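Local coordinates for cell wall surface anchor family protein (Streptococcus pneumoniae, PDB 4OQ1) that serves as an ancillary pilin of the pneumococcal pilus and probably attaches its base to the cell wall, at residues A[188-193]-A[211-216]; A[147-152]-A[238-243]. The protein carries 3 engineered substitutions. All blocks are in the same frame, centred on the assembly; numbering follows the deposited sequence.

How the contacts relate
Both contacts lie at the same end of the middle, prealbumin-like (CnaB-type) domain, with their centres about 9 Å apart. Along the chain the order is 147-152, 188-193, 211-216, 238-243, so the two segments of contact 1 fall between those of contact 2. Contact 2 spans the interior between strand 150-157 of one sheet and strand 235-240 of the other; contact 1 links the short strand 189-190 to the end of strand 207-211 and the turn after it. That turn joins the two contacts: Leu213 O lies 2.5 Å from Thr149 OG1, probably hydrogen-bonded, and Gly216 O meets Leu240 N. Together they tie the two sheets at the end facing the N-terminal part of the pilin.

Contact 1: A[188-193]-A[211-216]; sequences YRYSSS and TNLPLG
With CG of Tyr190 swung opposite its backbone N (chi1 173°), the phenol ring reaches the turn after Thr211 and lies with one face against Pro214. Arg189 and Thr211 form a single beta bridge at the edge of a CnaB domain, whose reversed immunoglobulin-like fold gives the strand 189-190 and the strand 207-211 to different sheets. Two backbone hydrogen bonds frame it: Thr211 N to Tyr188 O at 3.2 Å and Tyr190 N to Thr211 O at 3.0 Å. Beside the bridge the side chains of Arg189 and Thr211 run the same way, and Thr211 OG1 packs 3.3 Å from Arg189 CG. The guanidinium group then leads off to a salt bridge with Glu39 of helix 37-42, which connects this edge to the N-terminal part of the chain.

Past the bridge, Asn212 O sits 3.3 Å from Tyr190 CB. The amide of Asn212 reaches back, and its ND2 makes a weak hydrogen bond to Tyr190 O at 3.4 Å. Leu213 CD2 approaches Tyr190 CB at 4.0 Å, obliquely to the ring, while its side chain also touches Val182 of strand 177-185. Pro214 crosses the phenol at about a right angle in a CH-pi contact: its CD stands 3.4 Å from the ring centroid, only 2° off the normal, and its CG lies nearer the hydroxyl end, 3.7 Å from Tyr190 CZ.

Contact 2: A[147-152]-A[238-243]; sequences MTTKVK and VQLVDH
Lys150 runs out extended through chi2 and chi3 and bends at its last torsion (chi4 47°), which brings NZ to His243 O. There it lies between two carbonyls, bonding Thr148 O at 2.7 Å and His243 O at 2.5 Å, the second so short that its exact length is doubtful. Each carbonyl points its oxygen almost straight at the ammonium, a charge that probably eases the 3.4 Å approach of Thr148 O and His243 O, both acceptors. The imidazole of His243, its CG set beside the backbone N (chi1 -69°), lies with one face over the backbone between Met147 and Thr148, and Met147 CB packs 3.6 Å from its ND1. Thr149 turns CG2 to Asp242 O at 3.6 Å.

The loop 241-243 lies at one end of a CnaB beta sandwich. Strands 150-152 and 238-240 face each other from the two sheets, 8.7 Å apart between axes and nearly antiparallel at 160°. In the interior Val151 and Val238 meet tip to tip, CG2 to CG2 at 4.1 Å. Leu240 sends CD1 to Thr149 CB and CD2 toward Val151 CB. A water bridges the gap: it accepts from Lys150 N at 3.0 Å and can donate to Asp242 O, though other acceptors are also in its reach.

Contact 1: A[188-193]-A[211-216]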
loop_
_atom_site.group_PDB
_atom_site.type_symbol
_atom_site.label_atom_id
_atom_site.label_comp_id
_atom_site.label_asym_id
_atom_site.label_seq_id
_atom_site.Cartn_x
_atom_site.Cartn_y
_atom_site.Cartn_z
ATOM N N TYR A 188 -5.078 5.429 0.205
ATOM C CA TYR A 188 -5.162 3.978 0.270
ATOM C C TYR A 188 -6.373 3.657 1.135
ATOM O O TYR A 188 -6.489 4.246 2.174
ATOM C CB TYR A 188 -3.932 3.449 0.989
ATOM C CG TYR A 188 -2.602 3.705 0.327
ATOM C CD1 TYR A 188 -2.187 2.971 -0.826
ATOM C CD2 TYR A 188 -1.740 4.686 0.820
ATOM C CE1 TYR A 188 -0.941 3.193 -1.418
ATOM C CE2 TYR A 188 -0.486 4.923 0.225
ATOM C CZ TYR A 188 -0.072 4.163 -0.867
ATOM O OH TYR A 188 1.170 4.402 -1.395
ATOM N N ARG A 189 -7.200 2.678 0.764
ATOM C CA ARG A 189 -8.459 2.392 1.369
ATOM C C ARG A 189 -8.639 0.923 1.206
ATOM O O ARG A 189 -8.366 0.386 0.147
ATOM C CB ARG A 189 -9.618 3.127 0.696
ATOM C CG ARG A 189 -9.310 4.634 0.660
ATOM C CD ARG A 189 -10.374 5.523 0.068
ATOM N NE ARG A 189 -10.048 5.690 -1.324
ATOM C CZ ARG A 189 -10.621 5.039 -2.329
ATOM N NH1 ARG A 189 -11.632 4.184 -2.128
ATOM N NH2 ARG A 189 -10.171 5.286 -3.552
ATOM N N TYR A 190 -9.074 0.267 2.250
ATOM C CA TYR A 190 -9.375 -1.119 2.184
ATOM C C TYR A 190 -10.557 -1.355 1.262
ATOM O O TYR A 190 -11.512 -0.590 1.263
ATOM C CB TYR A 190 -9.725 -1.612 3.615
ATOM C CG TYR A 190 -10.222 -2.976 3.709
ATOM C CD1 TYR A 190 -9.352 -4.049 3.906
ATOM C CD2 TYR A 190 -11.560 -3.254 3.637
ATOM C CE1 TYR A 190 -9.753 -5.324 3.972
ATOM C CE2 TYR A 190 -11.994 -4.578 3.722
ATOM C CZ TYR A 190 -11.098 -5.581 3.941
ATOM O OH TYR A 190 -11.498 -6.847 4.022
ATOM N N SER A 191 -10.502 -2.428 0.505
ATOM C CA SER A 191 -11.673 -2.928 -0.164
ATOM C C SER A 191 -11.493 -4.390 -0.270
ATOM O O SER A 191 -10.464 -4.848 -0.753
ATOM C CB SER A 191 -11.818 -2.340 -1.570
ATOM O OG SER A 191 -12.606 -3.172 -2.410
ATOM N N SER A 192 -12.495 -5.144 0.123
ATOM C CA SER A 192 -12.305 -6.600 0.224
ATOM C C SER A 192 -12.125 -7.321 -1.147
ATOM O O SER A 192 -11.720 -8.472 -1.169
ATOM C CB SER A 192 -13.408 -7.283 1.032
ATOM O OG SER A 192 -14.625 -7.041 0.421
ATOM N N SER A 193 -12.433 -6.626 -2.218
ATOM C CA SER A 193 -12.253 -7.116 -3.559
ATOM C C SER A 193 -11.128 -6.327 -4.248
ATOM O O SER A 193 -11.047 -6.320 -5.452
ATOM C CB SER A 193 -13.582 -6.988 -4.338
ATOM O OG SER A 193 -13.842 -5.657 -4.695
ATOM N N THR A 211 -7.380 4.163 5.255
ATOM C CA THR A 211 -8.743 4.145 5.813
ATOM C C THR A 211 -9.526 2.855 5.579
ATOM O O THR A 211 -9.256 2.115 4.646
ATOM C CB THR A 211 -9.547 5.328 5.282
ATOM O OG1 THR A 211 -9.691 5.278 3.871
ATOM C CG2 THR A 211 -8.872 6.584 5.589
ATOM N N ASN A 212 -10.539 2.625 6.422
ATOM C CA ASN A 212 -11.563 1.608 6.239
ATOM C C ASN A 212 -11.115 0.190 6.457
ATOM O O ASN A 212 -11.796 -0.739 6.082
ATOM C CB ASN A 212 -12.150 1.684 4.856
ATOM C CG ASN A 212 -13.465 1.011 4.765
ATOM O OD1 ASN A 212 -14.380 1.381 5.469
ATOM N ND2 ASN A 212 -13.556 -0.039 3.962
ATOM N N LEU A 213 -9.925 0.012 7.012
ATOM C CA LEU A 213 -9.550 -1.269 7.454
ATOM C C LEU A 213 -10.581 -1.840 8.463
ATOM O O LEU A 213 -10.999 -1.121 9.336
ATOM C CB LEU A 213 -8.190 -1.197 8.181
ATOM C CG LEU A 213 -6.975 -0.931 7.253
ATOM C CD1 LEU A 213 -5.757 -0.714 8.125
ATOM C CD2 LEU A 213 -6.726 -2.003 6.171
ATOM N N PRO A 214 -10.949 -3.131 8.362
ATOM C CA PRO A 214 -11.745 -3.706 9.424
ATOM C C PRO A 214 -11.036 -3.572 10.755
ATOM O O PRO A 214 -9.803 -3.435 10.796
ATOM C CB PRO A 214 -11.847 -5.192 9.051
ATOM C CG PRO A 214 -11.477 -5.297 7.631
ATOM C CD PRO A 214 -10.831 -4.037 7.206
ATOM N N LEU A 215 -11.805 -3.518 11.847
ATOM C CA LEU A 215 -11.250 -3.678 13.170
ATOM C C LEU A 215 -10.357 -4.929 13.259
ATOM O O LEU A 215 -10.669 -5.963 12.713
ATOM C CB LEU A 215 -12.358 -3.725 14.202
ATOM C CG LEU A 215 -13.302 -2.503 14.248
ATOM C CD1 LEU A 215 -14.396 -2.775 15.258
ATOM C CD2 LEU A 215 -12.565 -1.238 14.578
ATOM N N GLY A 216 -9.208 -4.800 13.937
ATOM C CA GLY A 216 -8.346 -5.907 14.095
ATOM C C GLY A 216 -6.871 -5.504 14.252
ATOM O O GLY A 216 -6.546 -4.313 14.473
#

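Contact 2: A[147-152]-A[238-243]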
loop_
_atom_site.group_PDB
_atom_site.type_symbol
_atom_site.label_atom_id
_atom_site.label_comp_id
_atom_site.label_asym_id
_atom_site.label_seq_id
_atom_site.Cartn_x
_atom_site.Cartn_y
_atom_site.Cartn_z
ATOM N N MET A 147 -18.246 7.086 8.846
ATOM C CA MET A 147 -17.125 6.941 9.778
ATOM C C MET A 147 -16.309 5.709 9.401
ATOM O O MET A 147 -16.881 4.691 9.012
ATOM C CB MET A 147 -17.630 6.824 11.216
ATOM C CG MET A 147 -17.950 8.157 11.872
ATOM S SD MET A 147 -16.580 9.326 11.778
ATOM C CE MET A 147 -15.527 8.721 13.093
ATOM N N THR A 148 -14.981 5.784 9.497
ATOM C CA THR A 148 -14.204 4.694 9.028
ATOM C C THR A 148 -13.056 4.589 10.015
ATOM O O THR A 148 -12.768 5.591 10.717
ATOM C CB THR A 148 -13.746 5.064 7.619
ATOM O OG1 THR A 148 -13.430 3.876 6.920
ATOM C CG2 THR A 148 -12.538 6.076 7.631
ATOM N N THR A 149 -12.410 3.448 10.041
ATOM C CA THR A 149 -11.082 3.335 10.702
ATOM C C THR A 149 -10.051 4.132 9.966
ATOM O O THR A 149 -10.222 4.414 8.787
ATOM C CB THR A 149 -10.587 1.898 10.776
ATOM O OG1 THR A 149 -10.606 1.323 9.475
ATOM C CG2 THR A 149 -11.425 1.127 11.684
ATOM N N LYS A 150 -9.006 4.578 10.678
ATOM C CA LYS A 150 -7.985 5.447 10.099
ATOM C C LYS A 150 -6.683 5.139 10.803
ATOM O O LYS A 150 -6.612 5.112 12.067
ATOM C CB LYS A 150 -8.264 6.950 10.311
ATOM C CG LYS A 150 -9.715 7.334 10.262
ATOM C CD LYS A 150 -9.911 8.743 10.787
ATOM C CE LYS A 150 -11.374 9.034 11.059
ATOM N NZ LYS A 150 -12.160 8.036 11.807
ATOM N N VAL A 151 -5.646 4.966 9.998
ATOM C CA VAL A 151 -4.267 4.760 10.542
ATOM C C VAL A 151 -3.266 5.501 9.727
ATOM O O VAL A 151 -3.382 5.596 8.503
ATOM C CB VAL A 151 -3.914 3.276 10.782
ATOM C CG1 VAL A 151 -4.220 2.463 9.603
ATOM C CG2 VAL A 151 -2.429 3.148 11.185
ATOM N N LYS A 152 -2.318 6.134 10.448
ATOM C CA LYS A 152 -1.333 6.983 9.885
ATOM C C LYS A 152 0.026 6.465 10.326
ATOM O O LYS A 152 0.306 6.275 11.532
ATOM C CB LYS A 152 -1.542 8.481 10.251
ATOM C CG LYS A 152 -0.526 9.353 9.603
ATOM C CD LYS A 152 -0.491 10.801 10.050
ATOM C CE LYS A 152 -1.856 11.476 9.979
ATOM N NZ LYS A 152 -1.840 12.875 10.505
ATOM N N VAL A 238 -0.011 -2.647 14.680
ATOM C CA VAL A 238 -0.972 -1.573 14.970
ATOM C C VAL A 238 -2.313 -2.288 15.162
ATOM O O VAL A 238 -2.537 -3.344 14.579
ATOM C CB VAL A 238 -1.038 -0.488 13.870
ATOM C CG1 VAL A 238 -1.650 -1.004 12.651
ATOM C CG2 VAL A 238 -1.905 0.658 14.360
ATOM N N GLN A 239 -3.107 -1.780 16.106
ATOM C CA GLN A 239 -4.389 -2.387 16.491
ATOM C C GLN A 239 -5.466 -1.329 16.328
ATOM O O GLN A 239 -5.341 -0.177 16.831
ATOM C CB GLN A 239 -4.370 -2.901 17.909
ATOM C CG GLN A 239 -5.689 -3.623 18.313
ATOM C CD GLN A 239 -5.676 -4.156 19.758
ATOM O OE1 GLN A 239 -5.745 -3.408 20.735
ATOM N NE2 GLN A 239 -5.524 -5.445 19.876
ATOM N N LEU A 240 -6.484 -1.703 15.575
ATOM C CA LEU A 240 -7.641 -0.815 15.301
ATOM C C LEU A 240 -8.804 -1.394 16.093
ATOM O O LEU A 240 -9.201 -2.501 15.825
ATOM C CB LEU A 240 -7.972 -0.747 13.833
ATOM C CG LEU A 240 -6.753 -0.306 13.064
ATOM C CD1 LEU A 240 -7.168 -0.196 11.619
ATOM C CD2 LEU A 240 -6.287 1.059 13.592
ATOM N N VAL A 241 -9.193 -0.708 17.185
ATOM C CA VAL A 241 -10.295 -1.228 18.038
ATOM C C VAL A 241 -11.560 -0.382 17.830
ATOM O O VAL A 241 -12.601 -0.727 18.361
ATOM C CB VAL A 241 -9.969 -1.270 19.535
ATOM C CG1 VAL A 241 -8.696 -2.065 19.817
ATOM C CG2 VAL A 241 -9.838 0.137 20.083
ATOM N N ASP A 242 -11.499 0.690 17.048
ATOM C CA ASP A 242 -12.638 1.615 16.858
ATOM C C ASP A 242 -12.264 2.581 15.784
ATOM O O ASP A 242 -11.331 2.302 15.063
ATOM C CB ASP A 242 -13.052 2.353 18.142
ATOM C CG ASP A 242 -11.944 3.131 18.766
ATOM O OD1 ASP A 242 -11.136 3.689 18.035
ATOM O OD2 ASP A 242 -11.882 3.171 20.026
ATOM N N HIS A 243 -12.944 3.702 15.671
ATOM C CA HIS A 243 -12.766 4.566 14.512
ATOM C C HIS A 243 -11.835 5.764 14.707
ATOM O O HIS A 243 -11.673 6.586 13.789
ATOM C CB HIS A 243 -14.109 5.102 14.070
ATOM C CG HIS A 243 -15.018 4.073 13.491
ATOM N ND1 HIS A 243 -16.383 4.264 13.384
ATOM C CD2 HIS A 243 -14.765 2.863 12.948
ATOM C CE1 HIS A 243 -16.930 3.212 12.804
ATOM N NE2 HIS A 243 -15.969 2.348 12.534
HETATM O O HOH W 1 -9.291 3.760 13.504
#